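Side-chain contacts in peroxinectin A (Dictyostelium discoideum, PDB 6ERC), which oxidises phenolic donors at the expense of hydrogen peroxide, as a secreted heme peroxidase that also acts on iodide and thiocyanate: residues 73-78 and 225-230; 148-153 and 260-265; 205-210 and 219-224. All blocks are in the same frame, centred on the assembly; numbering follows the deposited sequence.

Contact 1 (73-78 and 225-230). With HEM (protoporphyrin IX containing Fe), chain F.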
loop_
_atom_site.group_PDB
_atom_site.type_symbol
_atom_site.label_atom_id
_atom_site.label_comp_id
_atom_site.label_asym_id
_atom_site.label_seq_id
_atom_site.Cartn_x
_atom_site.Cartn_y
_atom_site.Cartn_z
ATOM N N ASN A 73 3.838 -3.650 8.726
ATOM C CA ASN A 73 2.810 -2.991 7.931
ATOM C C ASN A 73 3.306 -1.683 7.332
ATOM O O ASN A 73 2.743 -1.222 6.334
ATOM C CB ASN A 73 1.539 -2.767 8.767
ATOM C CG ASN A 73 1.626 -1.568 9.689
ATOM O OD1 ASN A 73 1.670 -0.420 9.242
ATOM N ND2 ASN A 73 1.602 -1.829 10.991
ATOM N N MET A 74 4.358 -1.090 7.900
ATOM C CA MET A 74 4.993 0.049 7.246
ATOM C C MET A 74 5.614 -0.362 5.917
ATOM O O MET A 74 5.571 0.397 4.942
ATOM C CB MET A 74 6.044 0.665 8.167
ATOM C CG MET A 74 5.456 1.432 9.339
ATOM S SD MET A 74 4.473 2.858 8.819
ATOM C CE MET A 74 3.947 3.492 10.406
ATOM N N TRP A 75 6.191 -1.564 5.851
ATOM C CA TRP A 75 6.701 -2.048 4.574
ATOM C C TRP A 75 5.561 -2.406 3.633
ATOM O O TRP A 75 5.646 -2.154 2.424
ATOM C CB TRP A 75 7.611 -3.257 4.773
ATOM C CG TRP A 75 8.293 -3.636 3.501
ATOM C CD1 TRP A 75 7.944 -4.638 2.645
ATOM C CD2 TRP A 75 9.432 -2.993 2.922
ATOM N NE1 TRP A 75 8.803 -4.665 1.572
ATOM C CE2 TRP A 75 9.725 -3.663 1.720
ATOM C CE3 TRP A 75 10.235 -1.917 3.309
ATOM C CZ2 TRP A 75 10.789 -3.295 0.901
ATOM C CZ3 TRP A 75 11.292 -1.553 2.495
ATOM C CH2 TRP A 75 11.558 -2.239 1.304
ATOM N N GLY A 76 4.495 -3.007 4.164
ATOM C CA GLY A 76 3.336 -3.301 3.336
ATOM C C GLY A 76 2.779 -2.057 2.675
ATOM O O GLY A 76 2.512 -2.043 1.472
ATOM N N GLN A 77 2.603 -0.990 3.456
ATOM C CA GLN A 77 2.134 0.267 2.888
ATOM C C GLN A 77 3.159 0.837 1.917
ATOM O O GLN A 77 2.798 1.400 0.876
ATOM C CB GLN A 77 1.836 1.266 4.005
ATOM C CG GLN A 77 1.160 2.540 3.534
ATOM C CD GLN A 77 0.910 3.512 4.668
ATOM O OE1 GLN A 77 1.258 3.242 5.821
ATOM N NE2 GLN A 77 0.303 4.652 4.349
ATOM N N PHE A 78 4.445 0.697 2.243
ATOM C CA PHE A 78 5.497 1.113 1.322
ATOM C C PHE A 78 5.496 0.264 0.059
ATOM O O PHE A 78 5.786 0.770 -1.029
ATOM C CB PHE A 78 6.854 1.029 2.020
ATOM C CG PHE A 78 7.998 1.511 1.181
ATOM C CD1 PHE A 78 8.332 2.854 1.149
ATOM C CD2 PHE A 78 8.743 0.622 0.428
ATOM C CE1 PHE A 78 9.381 3.299 0.380
ATOM C CE2 PHE A 78 9.793 1.064 -0.343
ATOM C CZ PHE A 78 10.114 2.404 -0.365
ATOM N N THR A 225 13.356 7.670 3.772
ATOM C CA THR A 225 14.626 8.292 4.129
ATOM C C THR A 225 15.772 7.291 4.054
ATOM O O THR A 225 16.814 7.567 3.448
ATOM C CB THR A 225 14.526 8.895 5.531
ATOM O OG1 THR A 225 13.449 9.839 5.571
ATOM C CG2 THR A 225 15.821 9.597 5.918
ATOM N N LEU A 226 15.600 6.118 4.665
ATOM C CA LEU A 226 16.708 5.173 4.758
ATOM C C LEU A 226 17.136 4.684 3.382
ATOM O O LEU A 226 18.336 4.538 3.115
ATOM C CB LEU A 226 16.326 3.993 5.653
ATOM C CG LEU A 226 15.946 4.305 7.105
ATOM C CD1 LEU A 226 15.852 3.017 7.913
ATOM C CD2 LEU A 226 16.919 5.272 7.766
ATOM N N LEU A 227 16.178 4.429 2.489
ATOM C CA LEU A 227 16.541 3.974 1.152
ATOM C C LEU A 227 17.162 5.095 0.330
ATOM O O LEU A 227 17.933 4.827 -0.597
ATOM C CB LEU A 227 15.319 3.401 0.435
ATOM C CG LEU A 227 14.752 2.101 1.010
ATOM C CD1 LEU A 227 13.586 1.610 0.159
ATOM C CD2 LEU A 227 15.822 1.020 1.121
ATOM N N LEU A 228 16.840 6.348 0.652
ATOM C CA LEU A 228 17.541 7.464 0.032
ATOM C C LEU A 228 18.976 7.548 0.539
ATOM O O LEU A 228 19.910 7.740 -0.249
ATOM C CB LEU A 228 16.797 8.769 0.308
ATOM C CG LEU A 228 15.456 8.984 -0.397
ATOM C CD1 LEU A 228 14.771 10.222 0.160
ATOM C CD2 LEU A 228 15.632 9.109 -1.898
ATOM N N ARG A 229 19.169 7.403 1.852
ATOM C CA ARG A 229 20.518 7.358 2.406
ATOM C C ARG A 229 21.312 6.211 1.797
ATOM O O ARG A 229 22.457 6.389 1.363
ATOM C CB ARG A 229 20.454 7.213 3.924
ATOM C CG ARG A 229 19.897 8.420 4.648
ATOM C CD ARG A 229 19.796 8.153 6.139
ATOM N NE ARG A 229 19.259 9.294 6.868
ATOM C CZ ARG A 229 19.066 9.318 8.181
ATOM N NH1 ARG A 229 19.368 8.259 8.920
ATOM N NH2 ARG A 229 18.570 10.404 8.759
ATOM N N ASP A 230 20.716 5.018 1.760
ATOM C CA ASP A 230 21.385 3.867 1.168
ATOM C C ASP A 230 21.692 4.103 -0.304
ATOM O O ASP A 230 22.686 3.586 -0.823
ATOM C CB ASP A 230 20.519 2.619 1.343
ATOM C CG ASP A 230 21.323 1.334 1.283
ATOM O OD1 ASP A 230 22.319 1.223 2.027
ATOM O OD2 ASP A 230 20.947 0.425 0.511
HETATM C CHA HEM F . -5.331 2.657 0.116
HETATM C CHB HEM F . -4.449 5.139 4.171
HETATM C CHC HEM F . -1.751 1.442 5.822
HETATM C CHD HEM F . -2.844 -1.122 1.861
HETATM C C1A HEM F . -5.374 3.617 1.097
HETATM C C2A HEM F . -6.195 4.802 1.081
HETATM C C3A HEM F . -5.960 5.494 2.199
HETATM C C4A HEM F . -4.972 4.763 2.960
HETATM C CMA HEM F . -6.604 6.833 2.621
HETATM C CAA HEM F . -7.175 5.163 -0.048
HETATM C CBA HEM F . -8.577 5.048 0.534
HETATM C CGA HEM F . -9.574 4.819 -0.572
HETATM O O1A HEM F . -9.494 3.766 -1.255
HETATM O O2A HEM F . -10.461 5.688 -0.765
HETATM C C1B HEM F . -3.629 4.358 4.950
HETATM C C2B HEM F . -3.079 4.753 6.223
HETATM C C3B HEM F . -2.328 3.739 6.684
HETATM C C4B HEM F . -2.385 2.665 5.711
HETATM C CMB HEM F . -3.359 6.131 6.856
HETATM C CAB HEM F . -1.521 3.627 7.998
HETATM C CBB HEM F . -1.526 4.573 8.943
HETATM C C1C HEM F . -1.813 0.416 4.904
HETATM C C2C HEM F . -1.167 -0.880 5.014
HETATM C C3C HEM F . -1.472 -1.591 3.907
HETATM C C4C HEM F . -2.316 -0.756 3.080
HETATM C CMC HEM F . -0.311 -1.262 6.241
HETATM C CAC HEM F . -1.095 -3.021 3.438
HETATM C CBC HEM F . -0.316 -3.882 4.096
HETATM C C1D HEM F . -3.572 -0.308 1.029
HETATM C C2D HEM F . -3.994 -0.631 -0.315
HETATM C C3D HEM F . -4.687 0.411 -0.783
HETATM C C4D HEM F . -4.713 1.435 0.232
HETATM C CMD HEM F . -3.705 -1.965 -1.032
HETATM C CAD HEM F . -5.330 0.569 -2.172
HETATM C CBD HEM F . -4.187 0.952 -3.107
HETATM C CGD HEM F . -4.660 1.889 -4.192
HETATM O O1D HEM F . -4.701 3.120 -3.939
HETATM O O2D HEM F . -4.988 1.422 -5.312
HETATM N NA HEM F . -4.637 3.624 2.260
HETATM N NB HEM F . -3.188 3.081 4.665
HETATM N NC HEM F . -2.502 0.454 3.711
HETATM N ND HEM F . -4.027 0.960 1.328
HETATM FE FE HEM F . -3.567 2.026 2.951
#
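Leu227 and Phe78 approach each other from opposite directions and carry most of this small, wholly apolar and buried contact between helices 70-80 and 218-241. A single methyl does the touching: CD1 of Leu227 sits 3.6 Å from CZ of Phe78, with CE2 of that ring slightly farther off. The benzyl group reaches the leucine because its CG lies anti to the backbone N (chi1 -177°), which carries the ring outward and along helix 70-80, in the direction of its C-terminal end. Trp75 adds only a fringe, its CH2 lying 4.5 Å from the same Leu227 CD1.

Aromatic packing backs the contact within helix 70-80: CD2 of Phe78 stands 3.9 Å above the plane of the Trp75 ring, displaced toward its rim, and the same Leu227 methyl lies near both rings, closer to that of Phe78. His224 meets Phe78 edge-to-face. An apolar neighbour from outside, Ile262 of helix 247-275, touches both Trp75 and Leu227.

Contacts with the heme are made by other residues of the same helix. The extended chain of Gln77 lays its amide over one porphyrin face, nearly parallel to it, close to the meso carbon joining pyrroles B and C. Its CD lies 3.6 Å from CHC of the heme, and its NE2 3.6 Å from C3B. Gly76 passes CA within 3.8 Å of the heme vinyl carbon CBC, and CB of Asn73 is 3.5 Å from the methyl CMC.

The segment thus has two working sides, one lining the heme pocket and the other packed into the helical core. Such an arrangement belongs to the distal helix of animal heme peroxidases, where a glutamine lies four residues before the distal histidine, here probably His81.

Contact 2 (148-153 and 260-265). With NA (sodium ion), chain K.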
loop_
_atom_site.group_PDB
_atom_site.type_symbol
_atom_site.label_atom_id
_atom_site.label_comp_id
_atom_site.label_asym_id
_atom_site.label_seq_id
_atom_site.Cartn_x
_atom_site.Cartn_y
_atom_site.Cartn_z
ATOM N N SER A 148 2.889 -0.790 -12.481
ATOM C CA SER A 148 2.585 -2.029 -11.776
ATOM C C SER A 148 3.831 -2.761 -11.296
ATOM O O SER A 148 3.724 -3.631 -10.424
ATOM C CB SER A 148 1.769 -2.956 -12.680
ATOM O OG SER A 148 0.543 -2.351 -13.047
ATOM N N TYR A 149 4.999 -2.436 -11.842
ATOM C CA TYR A 149 6.229 -3.110 -11.458
ATOM C C TYR A 149 6.804 -2.498 -10.189
ATOM O O TYR A 149 6.657 -1.302 -9.925
ATOM C CB TYR A 149 7.263 -3.024 -12.583
ATOM C CG TYR A 149 6.806 -3.642 -13.885
ATOM C CD1 TYR A 149 6.954 -5.002 -14.119
ATOM C CD2 TYR A 149 6.231 -2.864 -14.880
ATOM C CE1 TYR A 149 6.537 -5.573 -15.306
ATOM C CE2 TYR A 149 5.811 -3.425 -16.071
ATOM C CZ TYR A 149 5.965 -4.780 -16.281
ATOM O OH TYR A 149 5.547 -5.341 -17.467
ATOM N N ILE A 150 7.454 -3.342 -9.391
ATOM C CA ILE A 150 8.231 -2.871 -8.252
ATOM C C ILE A 150 9.517 -2.276 -8.812
ATOM O O ILE A 150 10.492 -2.994 -9.058
ATOM C CB ILE A 150 8.508 -4.004 -7.247
ATOM C CG1 ILE A 150 7.186 -4.526 -6.672
ATOM C CG2 ILE A 150 9.408 -3.515 -6.122
ATOM C CD1 ILE A 150 7.310 -5.812 -5.885
ATOM N N ASP A 151 9.518 -0.957 -9.030
ATOM C CA ASP A 151 10.560 -0.297 -9.809
ATOM C C ASP A 151 11.087 0.958 -9.122
ATOM O O ASP A 151 11.687 1.813 -9.783
ATOM C CB ASP A 151 10.037 0.047 -11.207
ATOM C CG ASP A 151 8.788 0.913 -11.170
ATOM O OD1 ASP A 151 8.295 1.220 -10.063
ATOM O OD2 ASP A 151 8.295 1.287 -12.255
ATOM N N GLY A 152 10.879 1.087 -7.814
ATOM C CA GLY A 152 11.405 2.220 -7.081
ATOM C C GLY A 152 10.758 3.547 -7.396
ATOM O O GLY A 152 11.283 4.585 -6.980
ATOM N N ASN A 153 9.633 3.553 -8.119
ATOM C CA ASN A 153 8.931 4.802 -8.396
ATOM C C ASN A 153 8.665 5.582 -7.118
ATOM O O ASN A 153 8.546 6.812 -7.149
ATOM C CB ASN A 153 7.611 4.515 -9.113
ATOM C CG ASN A 153 6.589 3.845 -8.207
ATOM O OD1 ASN A 153 6.534 2.620 -8.110
ATOM N ND2 ASN A 153 5.778 4.651 -7.533
ATOM N N GLU A 260 16.553 -3.540 -6.582
ATOM C CA GLU A 260 16.839 -4.901 -6.139
ATOM C C GLU A 260 16.675 -5.035 -4.631
ATOM O O GLU A 260 16.174 -6.053 -4.142
ATOM C CB GLU A 260 18.253 -5.305 -6.557
ATOM C CG GLU A 260 18.741 -6.592 -5.896
ATOM C CD GLU A 260 20.069 -7.074 -6.442
ATOM O OE1 GLU A 260 20.478 -6.605 -7.526
ATOM O OE2 GLU A 260 20.704 -7.924 -5.783
ATOM N N GLN A 261 17.108 -4.026 -3.875
ATOM C CA GLN A 261 16.970 -4.085 -2.424
ATOM C C GLN A 261 15.503 -4.119 -2.017
ATOM O O GLN A 261 15.117 -4.882 -1.123
ATOM C CB GLN A 261 17.683 -2.896 -1.782
ATOM C CG GLN A 261 17.689 -2.919 -0.262
ATOM C CD GLN A 261 18.394 -4.137 0.305
ATOM O OE1 GLN A 261 19.606 -4.123 0.521
ATOM N NE2 GLN A 261 17.635 -5.197 0.551
ATOM N N ILE A 262 14.667 -3.302 -2.661
ATOM C CA ILE A 262 13.236 -3.323 -2.368
ATOM C C ILE A 262 12.653 -4.688 -2.712
ATOM O O ILE A 262 11.926 -5.293 -1.915
ATOM C CB ILE A 262 12.515 -2.192 -3.125
ATOM C CG1 ILE A 262 13.002 -0.823 -2.635
ATOM C CG2 ILE A 262 11.000 -2.304 -2.943
ATOM C CD1 ILE A 262 12.596 0.335 -3.527
ATOM N N GLN A 263 12.966 -5.194 -3.905
ATOM C CA GLN A 263 12.410 -6.470 -4.334
ATOM C C GLN A 263 12.810 -7.600 -3.393
ATOM O O GLN A 263 11.970 -8.424 -3.012
ATOM C CB GLN A 263 12.858 -6.774 -5.763
ATOM C CG GLN A 263 12.226 -5.871 -6.805
ATOM C CD GLN A 263 12.645 -6.226 -8.215
ATOM O OE1 GLN A 263 13.554 -7.030 -8.428
ATOM N NE2 GLN A 263 11.971 -5.636 -9.192
ATOM N N LYS A 264 14.087 -7.652 -2.994
ATOM C CA LYS A 264 14.566 -8.783 -2.201
ATOM C C LYS A 264 13.895 -8.829 -0.835
ATOM O O LYS A 264 13.508 -9.904 -0.361
ATOM C CB LYS A 264 16.085 -8.713 -2.042
ATOM C CG LYS A 264 16.700 -10.005 -1.512
ATOM C CD LYS A 264 18.173 -9.833 -1.183
ATOM C CE LYS A 264 18.807 -11.138 -0.726
ATOM N NZ LYS A 264 20.224 -10.935 -0.298
ATOM N N ILE A 265 13.762 -7.676 -0.176
ATOM C CA ILE A 265 13.087 -7.636 1.119
ATOM C C ILE A 265 11.647 -8.115 0.981
ATOM O O ILE A 265 11.113 -8.790 1.869
ATOM C CB ILE A 265 13.160 -6.216 1.714
ATOM C CG1 ILE A 265 14.593 -5.905 2.156
ATOM C CG2 ILE A 265 12.196 -6.068 2.894
ATOM C CD1 ILE A 265 14.832 -4.458 2.497
HETATM NA NA NA K . 5.881 0.887 -9.688
#
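Gln263 grips the loop at Ile150 with a side chain that is apolar along its stem and polar at its end. From CB, the first torsion sets CG anti to the carbonyl carbon (chi1 -70°), and CG then rests against a methyl, 3.7 Å from CG2 of Ile150. The chain runs on extended through CD, which carries the amide past this methyl to the loop backbone. At the end, NE2 donates to the carbonyl O of Ile150 over 3.0 Å. The bond is somewhat bent at the hydrogen (148°), lies in the carbonyl plane and meets the C=O at 154°, while the acceptor is tilted modestly from the plane of the glutamine amide. The other amide atom, OE1, finds a hydrogen-bond partner elsewhere in the protein.

One helix position earlier, Ile262 supplies the rest of the packing. Its CG2 is 3.8 Å from CG2 of Ile150, so that this one methyl of Ile150 touches both helix residues. Its CD1 lies 4.2 Å from CA of Gly152, a residue with positive phi at the N-cap of helix 153-156.

The face of the loop turned from helix 247-275 binds sodium. Tyr149 O coordinates the ion at 2.3 Å, Asp151 OD1 at 2.5 Å and Asn153 OD1 at 2.4 Å; Gly147 O and Asn82 O complete the five protein ligands. Asp151 OD1 also accepts a weak bond from Asn153 N, tying the metal site to the start of the short helix.

Oxygens from every second residue, two of the backbone and then two of side chains, together with the backbone O of a residue next to the probable distal histidine, recall the calcium-binding loop of mammalian heme peroxidases, here occupied by sodium.

Contact 3 (205-210 and 219-224)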
loop_
_atom_site.group_PDB
_atom_site.type_symbol
_atom_site.label_atom_id
_atom_site.label_comp_id
_atom_site.label_asym_id
_atom_site.label_seq_id
_atom_site.Cartn_x
_atom_site.Cartn_y
_atom_site.Cartn_z
ATOM N N GLN A 205 5.863 22.553 3.708
ATOM C CA GLN A 205 6.526 21.875 4.813
ATOM C C GLN A 205 6.578 20.362 4.639
ATOM O O GLN A 205 7.244 19.689 5.432
ATOM C CB GLN A 205 5.830 22.209 6.139
ATOM C CG GLN A 205 5.989 23.664 6.574
ATOM C CD GLN A 205 5.141 24.023 7.789
ATOM O OE1 GLN A 205 4.688 25.163 7.924
ATOM N NE2 GLN A 205 4.925 23.055 8.680
ATOM N N LEU A 206 5.903 19.816 3.630
ATOM C CA LEU A 206 5.952 18.385 3.370
ATOM C C LEU A 206 7.227 18.015 2.625
ATOM O O LEU A 206 7.802 18.820 1.886
ATOM C CB LEU A 206 4.740 17.939 2.549
ATOM C CG LEU A 206 3.352 18.213 3.131
ATOM C CD1 LEU A 206 2.288 17.699 2.172
ATOM C CD2 LEU A 206 3.185 17.581 4.507
ATOM N N TYR A 207 7.665 16.776 2.821
ATOM C CA TYR A 207 8.844 16.275 2.133
ATOM C C TYR A 207 8.486 15.846 0.717
ATOM O O TYR A 207 7.411 15.293 0.474
ATOM C CB TYR A 207 9.455 15.108 2.908
ATOM C CG TYR A 207 10.019 15.516 4.253
ATOM C CD1 TYR A 207 11.281 16.088 4.353
ATOM C CD2 TYR A 207 9.284 15.337 5.420
ATOM C CE1 TYR A 207 11.798 16.467 5.575
ATOM C CE2 TYR A 207 9.794 15.712 6.649
ATOM C CZ TYR A 207 11.054 16.277 6.719
ATOM O OH TYR A 207 11.568 16.654 7.938
ATOM N N SER A 208 9.394 16.113 -0.219
ATOM C CA SER A 208 9.185 15.821 -1.633
ATOM C C SER A 208 9.867 14.498 -1.974
ATOM O O SER A 208 11.099 14.425 -2.037
ATOM C CB SER A 208 9.726 16.960 -2.495
ATOM O OG SER A 208 9.148 18.198 -2.115
ATOM N N VAL A 209 9.062 13.457 -2.197
ATOM C CA VAL A 209 9.557 12.133 -2.549
ATOM C C VAL A 209 8.810 11.638 -3.784
ATOM O O VAL A 209 7.822 12.228 -4.225
ATOM C CB VAL A 209 9.413 11.125 -1.388
ATOM C CG1 VAL A 209 10.292 11.543 -0.212
ATOM C CG2 VAL A 209 7.953 10.995 -0.959
ATOM N N GLY A 210 9.291 10.522 -4.332
ATOM C CA GLY A 210 8.808 10.019 -5.608
ATOM C C GLY A 210 7.361 9.566 -5.620
ATOM O O GLY A 210 6.848 9.238 -6.695
ATOM N N GLY A 219 6.336 6.878 9.805
ATOM C CA GLY A 219 6.950 5.582 9.582
ATOM C C GLY A 219 7.127 5.269 8.112
ATOM O O GLY A 219 8.084 4.593 7.726
ATOM N N LEU A 220 6.212 5.755 7.271
ATOM C CA LEU A 220 6.374 5.611 5.830
ATOM C C LEU A 220 7.494 6.506 5.316
ATOM O O LEU A 220 8.304 6.084 4.484
ATOM C CB LEU A 220 5.056 5.937 5.129
ATOM C CG LEU A 220 5.002 5.796 3.607
ATOM C CD1 LEU A 220 5.298 4.366 3.184
ATOM C CD2 LEU A 220 3.640 6.242 3.090
ATOM N N LEU A 221 7.552 7.749 5.800
ATOM C CA LEU A 221 8.629 8.649 5.411
ATOM C C LEU A 221 9.981 8.134 5.876
ATOM O O LEU A 221 10.989 8.328 5.188
ATOM C CB LEU A 221 8.374 10.046 5.978
ATOM C CG LEU A 221 7.707 11.029 5.019
ATOM C CD1 LEU A 221 7.114 12.202 5.777
ATOM C CD2 LEU A 221 8.718 11.515 3.994
ATOM N N SER A 222 10.025 7.477 7.037
ATOM C CA SER A 222 11.286 6.934 7.526
ATOM C C SER A 222 11.850 5.905 6.557
ATOM O O SER A 222 13.057 5.897 6.282
ATOM C CB SER A 222 11.095 6.320 8.909
ATOM O OG SER A 222 10.882 7.329 9.877
ATOM N N ILE A 223 10.997 5.028 6.024
ATOM C CA ILE A 223 11.469 4.065 5.034
ATOM C C ILE A 223 11.984 4.793 3.800
ATOM O O ILE A 223 13.029 4.436 3.243
ATOM C CB ILE A 223 10.359 3.058 4.681
ATOM C CG1 ILE A 223 10.006 2.217 5.914
ATOM C CG2 ILE A 223 10.810 2.156 3.529
ATOM C CD1 ILE A 223 8.854 1.244 5.714
ATOM N N HIS A 224 11.264 5.821 3.350
ATOM C CA HIS A 224 11.764 6.638 2.249
ATOM C C HIS A 224 13.163 7.154 2.558
ATOM O O HIS A 224 14.067 7.081 1.720
ATOM C CB HIS A 224 10.818 7.808 1.983
ATOM C CG HIS A 224 9.546 7.419 1.299
ATOM N ND1 HIS A 224 8.580 6.646 1.907
ATOM C CD2 HIS A 224 9.077 7.705 0.062
ATOM C CE1 HIS A 224 7.572 6.470 1.071
ATOM N NE2 HIS A 224 7.848 7.104 -0.055
#
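Tyr207 and Leu221 cross at about a right angle, and both methyls of the leucine take part. CD2 of Leu221 lies 3.8 Å from CB of Tyr207, while its CD1 approaches the ring atom CD2 of the tyrosine at the same distance. Leu221 achieves this with a first torsion of -97°, well away from a staggered value. Val209 likewise meets His224 crosswise: its CG2, the branch lying between the backbone N and the carbonyl carbon, comes within 3.6 Å of CD2 of the imidazole.

The histidine ring is fixed in its rotation by its own helix. CG lies anti to the carbonyl carbon (chi1 -74°), and the turn about the next bond points ND1 back to Leu220 O, to which it donates at 2.7 Å (159°), with the acceptor close to the ring plane. That carbonyl also receives the helical N-H of His224, the two donors reaching it from opposite faces.

Valine therefore packs against a carbon of an imidazole already engaged at ND1. The bond places a proton on that nitrogen and holds the buried ring in a set orientation, about 5 Å from the side chain of the putative proton acceptor His81.

Along the chain the segments run 73-78, 148-153, 205-210, 219-224, 225-230 and 260-265, so contacts 1 and 2 interlock while contact 3 closes a short local loop within both. The hub is contact 1, whose centre lies about 9 Å from that of contact 3 and 11 Å from that of contact 2; the centres of contacts 2 and 3 are about 17 Å apart. Contacts 1 and 3 share helix 218-241, with 219-224 running directly into 225-230, and helix 247-275 of contact 2 follows next. Trp75 packs on Ile265, and Phe78 on Ile223. The heme-lining helix 70-80 is thereby joined to both long helices and, through helix 247-275, to the sodium loop.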